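Lin1840 protein (Listeria innocua serovar 6a, PDB 4ZOC) probably hydrolyses terminal, non-reducing beta-D-glucosyl residues to release beta-D-glucose, as a family 3 beta-glucosidase involved in beta-1,2-glucan metabolism. Local coordinates at residues R213-N218 and N249-R254; A225-G230 and G259-D264; I393-P398 and T423-V428; V501-N506 and R534-L539. The protein carries 2 engineered substitutions. All blocks are in the same frame, centred on the assembly; numbering follows the deposited sequence.

From the N terminus, the TIM-barrel domain comes first. Interaction 1 closes a loop of 30 residues between helices 212-219 and 250-260, and interaction 2 closes one of 28 residues between helix 221-228 and the end of helix 250-260. Their segments alternate along the chain, so the two loops cross; their centres lie 13 Å apart and Tyr-216 meets Glu-260 between them. Interactions 3 and 4 follow in series in the C-terminal domain, closing loops of 24 and 27 residues on one mixed sheet. Their centres are 10 Å apart, joined by the Glu-427 to Arg-534 salt bridge. The barrel and sheet pairs lie on opposite sides of the chain's centre.

Interaction 1: residues R213-N218 and N249-R254; sequences RELYQN and NKWLNR
Leu-215 and Tyr-216 both meet the six-membered half of the Trp-251 indole, but from different directions. Leu-215 comes at it head-on: CD2 lies at the ring edge, in its plane, 3.8 Å from Trp-251 CH2. The tryptophan reaches this place with CG anti to its backbone N (chi1 167°), which carries the indole off helix 250-260 and across to helix 212-219. Tyr-216 arrives obliquely, and its CE1 and OH are each 4.0 Å from Trp-251 CZ2. With CG beside the backbone N (chi1 -83°), the ring extends so that its hydroxyl comes to the flank of the indole. There a water donates to Tyr-216 OH at 2.8 Å and accepts from Trp-251 NE1 at 3.2 Å, sitting in the indole plane. The phenol hydroxyl also bonds to Glu-260, about two and a half turns further along helix 250-260. At the start of that helix Asn-249 is the N-cap: its OD1 accepts from Leu-252 N at 2.9 Å. These are outer helices of the TIM barrel. The direct contact is apolar, while its polar margin is linked through water, which implies that Trp-251 NE1 and the tyrosine hydroxyl can be satisfied without bonding each other.

Interaction 2: residues A225-G230 and G259-D264; sequences AAIQAG and GEMEFD
Ile-227 faces Met-261 and Phe-263, and these apolar pairs form the inner side of the contact. Ile-227 CD1 lies 3.7 Å from Met-261 SD, the two side chains crossing at about a right angle. The other branch, CG2, is set anti to the backbone N and approaches Phe-263 CB at 4.2 Å, so the isoleucine touches both residues with separate methyls. The methionine chain runs extended beyond CG, so SD makes the contact and CE leads away from the isoleucine.

The polar interactions belong to Gln-228. Its NE2 donates to Met-261 O at 3.0 Å. The bond is nearly straight, with an N-H...O angle of 172°, and the acceptor lies in the amide plane. The donor is tilted 18° from the carbonyl plane. A bend at chi2 turns the amide toward that carbonyl. NE2 also bonds to Asn-224, one turn earlier. A water lies 2.8 Å from Gln-228 OE1 and 2.9 Å from Met-261 O, within hydrogen-bonding distance of both, though it may not serve both at once.

Backbone turns shape both sides. Gly-230, with positive phi, ends its helix in a Schellman motif, and Glu-262 also leaves helical geometry with positive phi. The contact thus joins the C-terminal end of helix 221-228 to the turn after helix 250-260. Leu-257 of that helix packs on Ile-227 and Phe-263, while Met-261 reaches Phe-193 of barrel strand 187-193.

Interaction 3: residues I393-P398 and T423-V428; sequences IALVGP and TGLREV
Leu-425 projects from its helix onto the strand and meets Leu-395 and Ile-393 with a single methyl. Its CD1 is equally near both branches of Leu-395, 4.1 Å from Leu-395 CD1 and 4.1 Å from Leu-395 CD2, so it fits against the fork of that side chain. Ile-393 CG2 adds a slightly longer approach, 4.3 Å from Leu-425 CD1. Residues 393 and 395 alternate with Ala-394 along the strand and therefore turn to the same face of the sheet. Leu-395 holds CG anti to its backbone N (chi1 172°), whereas Leu-425 places CG beside its own N (chi1 -68°), and the two side chains meet at a slant. All three residues are buried, and the pairing is purely apolar.

The solvent side of the helix is looser. It carries Thr-423, which points away from the strand, and Glu-427, both exposed; Arg-426 leaves from the flank and packs on Val-434. The arginine forms a salt bridge to Glu-422, one turn before it, and Thr-423 OG1 bonds to Asn-420.

The segments are the first strand and the helix of the beta-alpha-beta unit 393-397, 421-426 and 432-436 in the family 3 C-terminal domain. Strand 393-397 runs parallel between strands 459-465 and 432-436, and helix 532-541 packs alongside, its Ala-537 and Leu-540 touching Leu-425.

Interaction 4: residues V501-N506 and R534-L539; sequences VITLFN and RVTADL
Thr-536 faces Thr-503 and Phe-505 where helix 532-541 lies against the mixed beta sheet of the family 3 C-terminal domain, an alpha/beta fold with helices packed on a largely parallel sheet. Strand 500-505 runs between strands 521-524 and 459-465, parallel to both, so the helix residue is set against the sheet's interior and not its border.

The two threonines cross at about a right angle and meet methyl to methyl, Thr-503 CG2 lying 4.1 Å from Thr-536 CG2. On the helix, the methyl is anti to the backbone N and the hydroxyl lies beside that N (chi1 -56°). One side chain therefore presents two different groups: carbon toward Thr-503 and oxygen toward Phe-505. On the strand, Thr-503 at chi1 49° holds CG2 beside its own N, with OG1 between N and the carbonyl carbon.

Phe-505 approaches Thr-536 from the opposite direction. Its ring does not offer a face: Thr-536 OG1 stands at the edge, near the ring plane, 3.9 Å from Phe-505 CE2. The same oxygen is hydrogen-bonded to the backbone carbonyl of Ala-532, one turn earlier in the helix. That bond satisfies the buried hydroxyl and helps fix its rotation, and a ring edge, with its partly positive hydrogens, is probably a better neighbour for the oxygen than a pi face would be. Elsewhere the ring packs on Leu-399, and Thr-503 on Ala-463. The shortest approach across the contact is the one from Phe-505 CZ to Thr-536 OG1, at 3.5 Å.

Interaction 1: residues R213-N218 and N249-R254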
loop_
_atom_site.group_PDB
_atom_site.type_symbol
_atom_site.label_atom_id
_atom_site.label_comp_id
_atom_site.label_asym_id
_atom_site.label_seq_id
_atom_site.Cartn_x
_atom_site.Cartn_y
_atom_site.Cartn_z
ATOM N N ARG A 213 -12.239 -1.801 10.866
ATOM C CA ARG A 213 -12.929 -0.519 10.833
ATOM C C ARG A 213 -12.865 0.071 9.436
ATOM O O ARG A 213 -13.845 0.611 8.953
ATOM C CB ARG A 213 -12.327 0.491 11.828
ATOM C CG ARG A 213 -13.105 1.835 11.884
ATOM C CD ARG A 213 -12.370 2.894 12.736
ATOM N NE ARG A 213 -10.947 2.893 12.325
ATOM C CZ ARG A 213 -10.506 3.374 11.155
ATOM N NH1 ARG A 213 -11.365 3.938 10.299
ATOM N NH2 ARG A 213 -9.189 3.243 10.771
ATOM N N GLU A 214 -11.675 -0.005 8.803
ATOM C CA GLU A 214 -11.558 0.556 7.437
ATOM C C GLU A 214 -12.374 -0.286 6.405
ATOM O O GLU A 214 -13.028 0.247 5.499
ATOM C CB GLU A 214 -10.099 0.587 6.969
ATOM C CG GLU A 214 -9.502 1.926 7.338
ATOM C CD GLU A 214 -10.204 3.095 6.658
ATOM O OE1 GLU A 214 -10.729 4.006 7.445
ATOM O OE2 GLU A 214 -10.216 3.054 5.384
ATOM N N LEU A 215 -12.355 -1.585 6.577
ATOM C CA LEU A 215 -13.268 -2.453 5.783
ATOM C C LEU A 215 -14.707 -1.985 5.845
ATOM O O LEU A 215 -15.388 -1.686 4.849
ATOM C CB LEU A 215 -13.114 -3.906 6.252
ATOM C CG LEU A 215 -14.034 -4.891 5.495
ATOM C CD1 LEU A 215 -13.609 -5.083 4.044
ATOM C CD2 LEU A 215 -13.831 -6.221 6.225
ATOM N N TYR A 216 -15.201 -1.796 7.068
ATOM C CA TYR A 216 -16.585 -1.259 7.197
ATOM C C TYR A 216 -16.764 0.146 6.653
ATOM O O TYR A 216 -17.824 0.487 6.056
ATOM C CB TYR A 216 -17.028 -1.246 8.667
ATOM C CG TYR A 216 -17.577 -2.573 9.193
ATOM C CD1 TYR A 216 -16.782 -3.535 9.674
ATOM C CD2 TYR A 216 -18.967 -2.840 9.121
ATOM C CE1 TYR A 216 -17.298 -4.749 10.122
ATOM C CE2 TYR A 216 -19.475 -4.038 9.569
ATOM C CZ TYR A 216 -18.651 -4.984 10.100
ATOM O OH TYR A 216 -19.147 -6.194 10.562
ATOM N N GLN A 217 -15.776 1.014 6.939
ATOM C CA GLN A 217 -15.930 2.433 6.614
ATOM C C GLN A 217 -15.995 2.722 5.122
ATOM O O GLN A 217 -16.857 3.501 4.663
ATOM C CB GLN A 217 -14.741 3.302 7.183
ATOM C CG GLN A 217 -14.972 4.768 6.974
ATOM C CD GLN A 217 -16.174 5.262 7.764
ATOM O OE1 GLN A 217 -16.265 5.060 8.969
ATOM N NE2 GLN A 217 -17.074 5.922 7.096
ATOM N N ASN A 218 -15.094 2.072 4.373
ATOM C CA ASN A 218 -14.827 2.394 2.961
ATOM C C ASN A 218 -15.076 1.247 1.957
ATOM O O ASN A 218 -15.494 1.482 0.826
ATOM C CB ASN A 218 -13.443 2.974 2.819
ATOM C CG ASN A 218 -13.353 4.375 3.434
ATOM O OD1 ASN A 218 -14.197 5.202 3.205
ATOM N ND2 ASN A 218 -12.344 4.624 4.206
ATOM N N ASN A 249 -14.277 -17.519 4.292
ATOM C CA ASN A 249 -14.225 -16.655 5.466
ATOM C C ASN A 249 -15.591 -16.599 6.140
ATOM O O ASN A 249 -16.480 -15.977 5.653
ATOM C CB ASN A 249 -13.704 -15.316 5.077
ATOM C CG ASN A 249 -13.448 -14.425 6.256
ATOM O OD1 ASN A 249 -14.173 -14.444 7.215
ATOM N ND2 ASN A 249 -12.388 -13.606 6.154
ATOM N N LYS A 250 -15.753 -17.343 7.248
ATOM C CA LYS A 250 -17.056 -17.509 7.858
ATOM C C LYS A 250 -17.551 -16.245 8.401
ATOM O O LYS A 250 -18.741 -15.912 8.309
ATOM C CB LYS A 250 -17.058 -18.551 9.029
ATOM C CG LYS A 250 -16.568 -19.880 8.686
ATOM C CD LYS A 250 -16.774 -20.880 9.851
ATOM C CE LYS A 250 -15.515 -21.687 10.114
ATOM N NZ LYS A 250 -15.227 -22.697 9.032
ATOM N N TRP A 251 -16.667 -15.521 9.084
ATOM C CA TRP A 251 -17.040 -14.251 9.655
ATOM C C TRP A 251 -17.565 -13.333 8.537
ATOM O O TRP A 251 -18.643 -12.770 8.601
ATOM C CB TRP A 251 -15.848 -13.582 10.366
ATOM C CG TRP A 251 -16.155 -12.132 10.669
ATOM C CD1 TRP A 251 -16.841 -11.660 11.708
ATOM C CD2 TRP A 251 -15.702 -11.001 9.932
ATOM N NE1 TRP A 251 -16.909 -10.296 11.647
ATOM C CE2 TRP A 251 -16.216 -9.871 10.552
ATOM C CE3 TRP A 251 -14.929 -10.847 8.779
ATOM C CZ2 TRP A 251 -15.981 -8.573 10.082
ATOM C CZ3 TRP A 251 -14.713 -9.593 8.303
ATOM C CH2 TRP A 251 -15.204 -8.448 8.981
ATOM N N LEU A 252 -16.814 -13.244 7.466
ATOM C CA LEU A 252 -17.242 -12.382 6.367
ATOM C C LEU A 252 -18.575 -12.778 5.730
ATOM O O LEU A 252 -19.407 -11.961 5.503
ATOM C CB LEU A 252 -16.141 -12.338 5.294
ATOM C CG LEU A 252 -16.446 -11.484 4.046
ATOM C CD1 LEU A 252 -16.400 -9.974 4.387
ATOM C CD2 LEU A 252 -15.379 -11.857 3.023
ATOM N N ASN A 253 -18.720 -14.053 5.369
ATOM C CA ASN A 253 -19.883 -14.475 4.609
ATOM C C ASN A 253 -21.135 -14.864 5.454
ATOM O O ASN A 253 -22.293 -14.660 5.023
ATOM C CB ASN A 253 -19.489 -15.619 3.717
ATOM C CG ASN A 253 -18.373 -15.248 2.753
ATOM O OD1 ASN A 253 -18.214 -14.092 2.424
ATOM N ND2 ASN A 253 -17.629 -16.240 2.279
ATOM N N ARG A 254 -20.898 -15.496 6.605
ATOM C CA ARG A 254 -21.987 -15.824 7.559
ATOM C C ARG A 254 -22.318 -14.615 8.467
ATOM O O ARG A 254 -23.437 -14.161 8.479
ATOM C CB ARG A 254 -21.655 -17.056 8.415
ATOM C CG ARG A 254 -21.482 -18.343 7.688
ATOM C CD ARG A 254 -22.814 -18.878 7.237
ATOM N NE ARG A 254 -22.667 -20.173 6.601
ATOM C CZ ARG A 254 -23.662 -20.893 6.126
ATOM N NH1 ARG A 254 -24.885 -20.369 6.122
ATOM N NH2 ARG A 254 -23.387 -22.058 5.559
HETATM O O HOH W 1 -18.121 -7.531 12.844
#

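Interaction 2: residues A225-G230 and G259-D264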
loop_
_atom_site.group_PDB
_atom_site.type_symbol
_atom_site.label_atom_id
_atom_site.label_comp_id
_atom_site.label_asym_id
_atom_site.label_seq_id
_atom_site.Cartn_x
_atom_site.Cartn_y
_atom_site.Cartn_z
ATOM N N ALA A 225 -25.081 -1.431 -0.248
ATOM C CA ALA A 225 -26.112 -0.609 -0.878
ATOM C C ALA A 225 -26.788 -1.395 -1.977
ATOM O O ALA A 225 -28.007 -1.404 -2.081
ATOM C CB ALA A 225 -25.580 0.677 -1.424
ATOM N N ALA A 226 -25.998 -2.136 -2.746
ATOM C CA ALA A 226 -26.584 -2.973 -3.793
ATOM C C ALA A 226 -27.423 -4.147 -3.301
ATOM O O ALA A 226 -28.434 -4.538 -3.878
ATOM C CB ALA A 226 -25.436 -3.436 -4.702
ATOM N N ILE A 227 -26.978 -4.728 -2.213
ATOM C CA ILE A 227 -27.664 -5.819 -1.546
ATOM C C ILE A 227 -28.996 -5.295 -1.014
ATOM O O ILE A 227 -30.075 -5.909 -1.247
ATOM C CB ILE A 227 -26.772 -6.420 -0.474
ATOM C CG1 ILE A 227 -25.626 -7.235 -1.086
ATOM C CG2 ILE A 227 -27.567 -7.320 0.512
ATOM C CD1 ILE A 227 -24.529 -7.453 -0.061
ATOM N N GLN A 228 -28.960 -4.151 -0.341
ATOM C CA GLN A 228 -30.216 -3.574 0.200
ATOM C C GLN A 228 -31.193 -3.139 -0.889
ATOM O O GLN A 228 -32.430 -3.183 -0.716
ATOM C CB GLN A 228 -29.951 -2.430 1.204
ATOM C CG GLN A 228 -29.120 -2.789 2.422
ATOM C CD GLN A 228 -29.346 -4.223 2.952
ATOM O OE1 GLN A 228 -30.493 -4.716 3.014
ATOM N NE2 GLN A 228 -28.265 -4.922 3.252
ATOM N N ALA A 229 -30.683 -2.804 -2.037
ATOM C CA ALA A 229 -31.499 -2.460 -3.175
ATOM C C ALA A 229 -32.075 -3.706 -3.877
ATOM O O ALA A 229 -32.794 -3.547 -4.835
ATOM C CB ALA A 229 -30.688 -1.654 -4.173
ATOM N N GLY A 230 -31.700 -4.905 -3.423
ATOM C CA GLY A 230 -32.305 -6.143 -3.902
ATOM C C GLY A 230 -31.497 -6.993 -4.819
ATOM O O GLY A 230 -32.070 -7.892 -5.466
ATOM N N GLY A 259 -25.676 -12.248 7.934
ATOM C CA GLY A 259 -26.166 -11.751 9.239
ATOM C C GLY A 259 -26.473 -10.287 9.192
ATOM O O GLY A 259 -27.647 -9.880 9.095
ATOM N N GLU A 260 -25.424 -9.462 9.208
ATOM C CA GLU A 260 -25.574 -8.024 9.269
ATOM C C GLU A 260 -26.219 -7.420 8.035
ATOM O O GLU A 260 -27.100 -6.570 8.129
ATOM C CB GLU A 260 -24.242 -7.332 9.558
ATOM C CG GLU A 260 -23.570 -7.830 10.861
ATOM C CD GLU A 260 -22.197 -7.213 11.106
ATOM O OE1 GLU A 260 -21.749 -6.419 10.260
ATOM O OE2 GLU A 260 -21.580 -7.495 12.159
ATOM N N MET A 261 -25.820 -7.878 6.864
ATOM C CA MET A 261 -26.401 -7.364 5.630
ATOM C C MET A 261 -27.699 -8.087 5.244
ATOM O O MET A 261 -28.345 -7.685 4.323
ATOM C CB MET A 261 -25.390 -7.468 4.501
ATOM C CG MET A 261 -24.250 -6.453 4.648
ATOM S SD MET A 261 -23.108 -6.602 3.256
ATOM C CE MET A 261 -21.775 -5.622 3.953
ATOM N N GLU A 262 -28.007 -9.174 5.928
ATOM C CA GLU A 262 -29.315 -9.899 5.740
ATOM C C GLU A 262 -29.463 -10.445 4.349
ATOM O O GLU A 262 -30.587 -10.557 3.822
ATOM C CB GLU A 262 -30.513 -8.981 6.075
ATOM C CG GLU A 262 -30.510 -8.469 7.481
ATOM C CD GLU A 262 -31.795 -7.717 7.754
ATOM O OE1 GLU A 262 -31.788 -6.511 7.528
ATOM O OE2 GLU A 262 -32.826 -8.305 8.088
ATOM N N PHE A 263 -28.348 -10.841 3.735
ATOM C CA PHE A 263 -28.429 -11.410 2.380
ATOM C C PHE A 263 -28.861 -12.877 2.478
ATOM O O PHE A 263 -28.229 -13.664 3.181
ATOM C CB PHE A 263 -27.076 -11.278 1.712
ATOM C CG PHE A 263 -26.986 -11.957 0.379
ATOM C CD1 PHE A 263 -27.699 -11.403 -0.710
ATOM C CD2 PHE A 263 -26.279 -13.158 0.199
ATOM C CE1 PHE A 263 -27.701 -12.036 -1.937
ATOM C CE2 PHE A 263 -26.282 -13.793 -1.066
ATOM C CZ PHE A 263 -26.980 -13.222 -2.125
ATOM N N ASP A 264 -29.913 -13.235 1.730
ATOM C CA ASP A 264 -30.419 -14.587 1.757
ATOM C C ASP A 264 -30.484 -15.221 0.368
ATOM O O ASP A 264 -31.218 -16.189 0.202
ATOM C CB ASP A 264 -31.846 -14.639 2.361
ATOM C CG ASP A 264 -32.275 -16.078 2.754
ATOM O OD1 ASP A 264 -31.471 -16.877 3.288
ATOM O OD2 ASP A 264 -33.432 -16.441 2.554
HETATM O O HOH W 2 -30.718 -7.511 2.696
#

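Interaction 3: residues I393-P398 and T423-V428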
loop_
_atom_site.group_PDB
_atom_site.type_symbol
_atom_site.label_atom_id
_atom_site.label_comp_id
_atom_site.label_asym_id
_atom_site.label_seq_id
_atom_site.Cartn_x
_atom_site.Cartn_y
_atom_site.Cartn_z
ATOM N N ILE A 393 -8.053 17.920 -40.483
ATOM C CA ILE A 393 -7.577 17.106 -39.367
ATOM C C ILE A 393 -6.566 16.100 -39.879
ATOM O O ILE A 393 -6.827 15.294 -40.787
ATOM C CB ILE A 393 -8.734 16.323 -38.713
ATOM C CG1 ILE A 393 -9.663 17.302 -38.017
ATOM C CG2 ILE A 393 -8.134 15.290 -37.742
ATOM C CD1 ILE A 393 -10.989 16.682 -37.524
ATOM N N ALA A 394 -5.396 16.102 -39.287
ATOM C CA ALA A 394 -4.504 14.933 -39.359
ATOM C C ALA A 394 -4.755 14.078 -38.117
ATOM O O ALA A 394 -4.539 14.490 -36.961
ATOM C CB ALA A 394 -3.038 15.343 -39.420
ATOM N N LEU A 395 -5.224 12.883 -38.397
ATOM C CA LEU A 395 -5.589 11.879 -37.371
ATOM C C LEU A 395 -4.427 10.892 -37.326
ATOM O O LEU A 395 -4.178 10.147 -38.271
ATOM C CB LEU A 395 -6.905 11.167 -37.748
ATOM C CG LEU A 395 -7.232 9.984 -36.833
ATOM C CD1 LEU A 395 -7.438 10.346 -35.380
ATOM C CD2 LEU A 395 -8.455 9.291 -37.340
ATOM N N VAL A 396 -3.682 10.898 -36.255
ATOM C CA VAL A 396 -2.511 10.056 -36.204
ATOM C C VAL A 396 -2.415 9.246 -34.917
ATOM O O VAL A 396 -2.916 9.682 -33.874
ATOM C CB VAL A 396 -1.199 10.839 -36.444
ATOM C CG1 VAL A 396 -1.280 11.764 -37.691
ATOM C CG2 VAL A 396 -0.923 11.717 -35.322
ATOM N N GLY A 397 -1.724 8.104 -34.998
ATOM C CA GLY A 397 -1.448 7.304 -33.846
ATOM C C GLY A 397 -2.077 5.942 -33.790
ATOM O O GLY A 397 -2.729 5.518 -34.727
ATOM N N PRO A 398 -1.839 5.226 -32.690
ATOM C CA PRO A 398 -2.300 3.839 -32.596
ATOM C C PRO A 398 -3.777 3.608 -32.421
ATOM O O PRO A 398 -4.225 2.491 -32.767
ATOM C CB PRO A 398 -1.510 3.287 -31.440
ATOM C CG PRO A 398 -1.166 4.454 -30.602
ATOM C CD PRO A 398 -0.984 5.588 -31.569
ATOM N N THR A 423 -13.423 6.276 -38.705
ATOM C CA THR A 423 -14.765 6.152 -39.274
ATOM C C THR A 423 -15.688 7.191 -38.644
ATOM O O THR A 423 -16.464 7.854 -39.343
ATOM C CB THR A 423 -15.295 4.723 -39.128
ATOM O OG1 THR A 423 -14.440 3.844 -39.841
ATOM C CG2 THR A 423 -16.754 4.572 -39.657
ATOM N N GLY A 424 -15.582 7.357 -37.334
ATOM C CA GLY A 424 -16.386 8.345 -36.606
ATOM C C GLY A 424 -16.059 9.766 -37.097
ATOM O O GLY A 424 -16.968 10.560 -37.411
ATOM N N LEU A 425 -14.783 10.087 -37.263
ATOM C CA LEU A 425 -14.431 11.459 -37.661
ATOM C C LEU A 425 -14.908 11.773 -39.093
ATOM O O LEU A 425 -15.364 12.896 -39.379
ATOM C CB LEU A 425 -12.888 11.687 -37.545
ATOM C CG LEU A 425 -12.256 11.702 -36.164
ATOM C CD1 LEU A 425 -10.887 12.373 -36.257
ATOM C CD2 LEU A 425 -13.139 12.397 -35.181
ATOM N N ARG A 426 -14.847 10.774 -39.970
ATOM C CA ARG A 426 -15.173 11.027 -41.396
ATOM C C ARG A 426 -16.652 11.180 -41.610
ATOM O O ARG A 426 -17.056 11.740 -42.631
ATOM C CB ARG A 426 -14.638 9.874 -42.280
ATOM C CG ARG A 426 -13.117 9.842 -42.432
ATOM C CD ARG A 426 -12.709 8.876 -43.545
ATOM N NE ARG A 426 -11.260 8.803 -43.601
ATOM C CZ ARG A 426 -10.462 9.686 -44.162
ATOM N NH1 ARG A 426 -10.946 10.757 -44.756
ATOM N NH2 ARG A 426 -9.163 9.487 -44.110
ATOM N N GLU A 427 -17.481 10.740 -40.666
ATOM C CA GLU A 427 -18.902 11.091 -40.701
ATOM C C GLU A 427 -19.157 12.561 -40.471
ATOM O O GLU A 427 -20.223 13.034 -40.772
ATOM C CB GLU A 427 -19.685 10.304 -39.646
ATOM C CG GLU A 427 -19.708 8.803 -39.910
ATOM C CD GLU A 427 -20.516 8.003 -38.887
ATOM O OE1 GLU A 427 -20.810 8.424 -37.704
ATOM O OE2 GLU A 427 -20.853 6.883 -39.270
ATOM N N VAL A 428 -18.210 13.272 -39.876
ATOM C CA VAL A 428 -18.471 14.644 -39.324
ATOM C C VAL A 428 -17.600 15.664 -40.036
ATOM O O VAL A 428 -18.090 16.712 -40.472
ATOM C CB VAL A 428 -18.225 14.654 -37.807
ATOM C CG1 VAL A 428 -18.285 16.038 -37.248
ATOM C CG2 VAL A 428 -19.234 13.733 -37.117
#

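Interaction 4: residues V501-N506 and R534-L539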
loop_
_atom_site.group_PDB
_atom_site.type_symbol
_atom_site.label_atom_id
_atom_site.label_comp_id
_atom_site.label_asym_id
_atom_site.label_seq_id
_atom_site.Cartn_x
_atom_site.Cartn_y
_atom_site.Cartn_z
ATOM N N VAL A 501 -4.868 17.992 -30.379
ATOM C CA VAL A 501 -5.758 17.400 -29.387
ATOM C C VAL A 501 -5.366 15.920 -29.254
ATOM O O VAL A 501 -5.269 15.170 -30.244
ATOM C CB VAL A 501 -7.256 17.608 -29.645
ATOM C CG1 VAL A 501 -7.680 17.270 -31.027
ATOM C CG2 VAL A 501 -8.088 16.820 -28.645
ATOM N N ILE A 502 -5.115 15.480 -28.030
ATOM C CA ILE A 502 -4.860 14.068 -27.758
ATOM C C ILE A 502 -6.191 13.428 -27.325
ATOM O O ILE A 502 -6.888 13.921 -26.376
ATOM C CB ILE A 502 -3.765 13.844 -26.686
ATOM C CG1 ILE A 502 -2.385 14.122 -27.272
ATOM C CG2 ILE A 502 -3.721 12.359 -26.217
ATOM C CD1 ILE A 502 -1.192 14.196 -26.292
ATOM N N THR A 503 -6.579 12.358 -28.007
ATOM C CA THR A 503 -7.787 11.638 -27.625
ATOM C C THR A 503 -7.238 10.345 -27.074
ATOM O O THR A 503 -6.667 9.596 -27.774
ATOM C CB THR A 503 -8.725 11.357 -28.851
ATOM O OG1 THR A 503 -7.948 10.816 -29.884
ATOM C CG2 THR A 503 -9.317 12.602 -29.415
ATOM N N LEU A 504 -7.381 10.139 -25.758
ATOM C CA LEU A 504 -6.819 9.033 -25.053
ATOM C C LEU A 504 -7.830 7.939 -24.764
ATOM O O LEU A 504 -8.907 8.185 -24.253
ATOM C CB LEU A 504 -6.156 9.527 -23.743
ATOM C CG LEU A 504 -5.407 8.488 -22.883
ATOM C CD1 LEU A 504 -4.143 8.018 -23.549
ATOM C CD2 LEU A 504 -5.047 9.159 -21.543
ATOM N N PHE A 505 -7.450 6.724 -25.124
ATOM C CA PHE A 505 -8.285 5.499 -24.866
ATOM C C PHE A 505 -7.540 4.534 -23.963
ATOM O O PHE A 505 -6.353 4.198 -24.167
ATOM C CB PHE A 505 -8.609 4.847 -26.180
ATOM C CG PHE A 505 -9.401 5.725 -27.101
ATOM C CD1 PHE A 505 -8.788 6.666 -27.892
ATOM C CD2 PHE A 505 -10.747 5.563 -27.194
ATOM C CE1 PHE A 505 -9.528 7.482 -28.723
ATOM C CE2 PHE A 505 -11.476 6.335 -28.045
ATOM C CZ PHE A 505 -10.884 7.308 -28.807
ATOM N N ASN A 506 -8.212 4.089 -22.913
ATOM C CA ASN A 506 -7.522 3.432 -21.849
ATOM C C ASN A 506 -8.486 2.902 -20.795
ATOM O O ASN A 506 -9.592 3.349 -20.735
ATOM C CB ASN A 506 -6.491 4.343 -21.178
ATOM C CG ASN A 506 -7.043 5.641 -20.709
ATOM O OD1 ASN A 506 -7.622 6.378 -21.504
ATOM N ND2 ASN A 506 -6.859 5.984 -19.418
ATOM N N ARG A 534 -17.986 7.759 -32.821
ATOM C CA ARG A 534 -19.049 8.762 -32.940
ATOM C C ARG A 534 -19.035 9.592 -31.681
ATOM O O ARG A 534 -19.140 10.795 -31.740
ATOM C CB ARG A 534 -20.389 8.171 -33.104
ATOM C CG ARG A 534 -20.454 7.357 -34.363
ATOM C CD ARG A 534 -21.864 6.934 -34.718
ATOM N NE ARG A 534 -21.873 6.349 -36.071
ATOM C CZ ARG A 534 -22.389 5.157 -36.417
ATOM N NH1 ARG A 534 -22.879 4.287 -35.550
ATOM N NH2 ARG A 534 -22.356 4.787 -37.669
ATOM N N VAL A 535 -18.815 8.946 -30.527
ATOM C CA VAL A 535 -18.621 9.682 -29.286
ATOM C C VAL A 535 -17.470 10.720 -29.430
ATOM O O VAL A 535 -17.581 11.883 -29.030
ATOM C CB VAL A 535 -18.326 8.706 -28.103
ATOM C CG1 VAL A 535 -17.866 9.390 -26.853
ATOM C CG2 VAL A 535 -19.518 7.825 -27.778
ATOM N N THR A 536 -16.345 10.235 -29.916
ATOM C CA THR A 536 -15.161 11.027 -30.123
ATOM C C THR A 536 -15.481 12.206 -31.089
ATOM O O THR A 536 -15.175 13.384 -30.784
ATOM C CB THR A 536 -14.031 10.192 -30.629
ATOM O OG1 THR A 536 -13.767 9.082 -29.714
ATOM C CG2 THR A 536 -12.828 11.004 -30.734
ATOM N N ALA A 537 -16.056 11.888 -32.239
ATOM C CA ALA A 537 -16.365 12.948 -33.240
ATOM C C ALA A 537 -17.339 13.998 -32.690
ATOM O O ALA A 537 -17.132 15.232 -32.876
ATOM C CB ALA A 537 -16.913 12.301 -34.502
ATOM N N ASP A 538 -18.383 13.552 -32.002
ATOM C CA ASP A 538 -19.359 14.471 -31.419
ATOM C C ASP A 538 -18.762 15.389 -30.341
ATOM O O ASP A 538 -19.056 16.576 -30.339
ATOM C CB ASP A 538 -20.529 13.745 -30.846
ATOM C CG ASP A 538 -21.423 13.115 -31.928
ATOM O OD1 ASP A 538 -21.234 13.341 -33.151
ATOM O OD2 ASP A 538 -22.294 12.355 -31.537
ATOM N N LEU A 539 -17.870 14.857 -29.497
ATOM C CA LEU A 539 -17.294 15.690 -28.504
ATOM C C LEU A 539 -16.317 16.673 -29.145
ATOM O O LEU A 539 -16.277 17.829 -28.741
ATOM C CB LEU A 539 -16.582 14.865 -27.461
ATOM C CG LEU A 539 -17.587 14.105 -26.589
ATOM C CD1 LEU A 539 -16.816 13.031 -25.862
ATOM C CD2 LEU A 539 -18.269 14.954 -25.569
#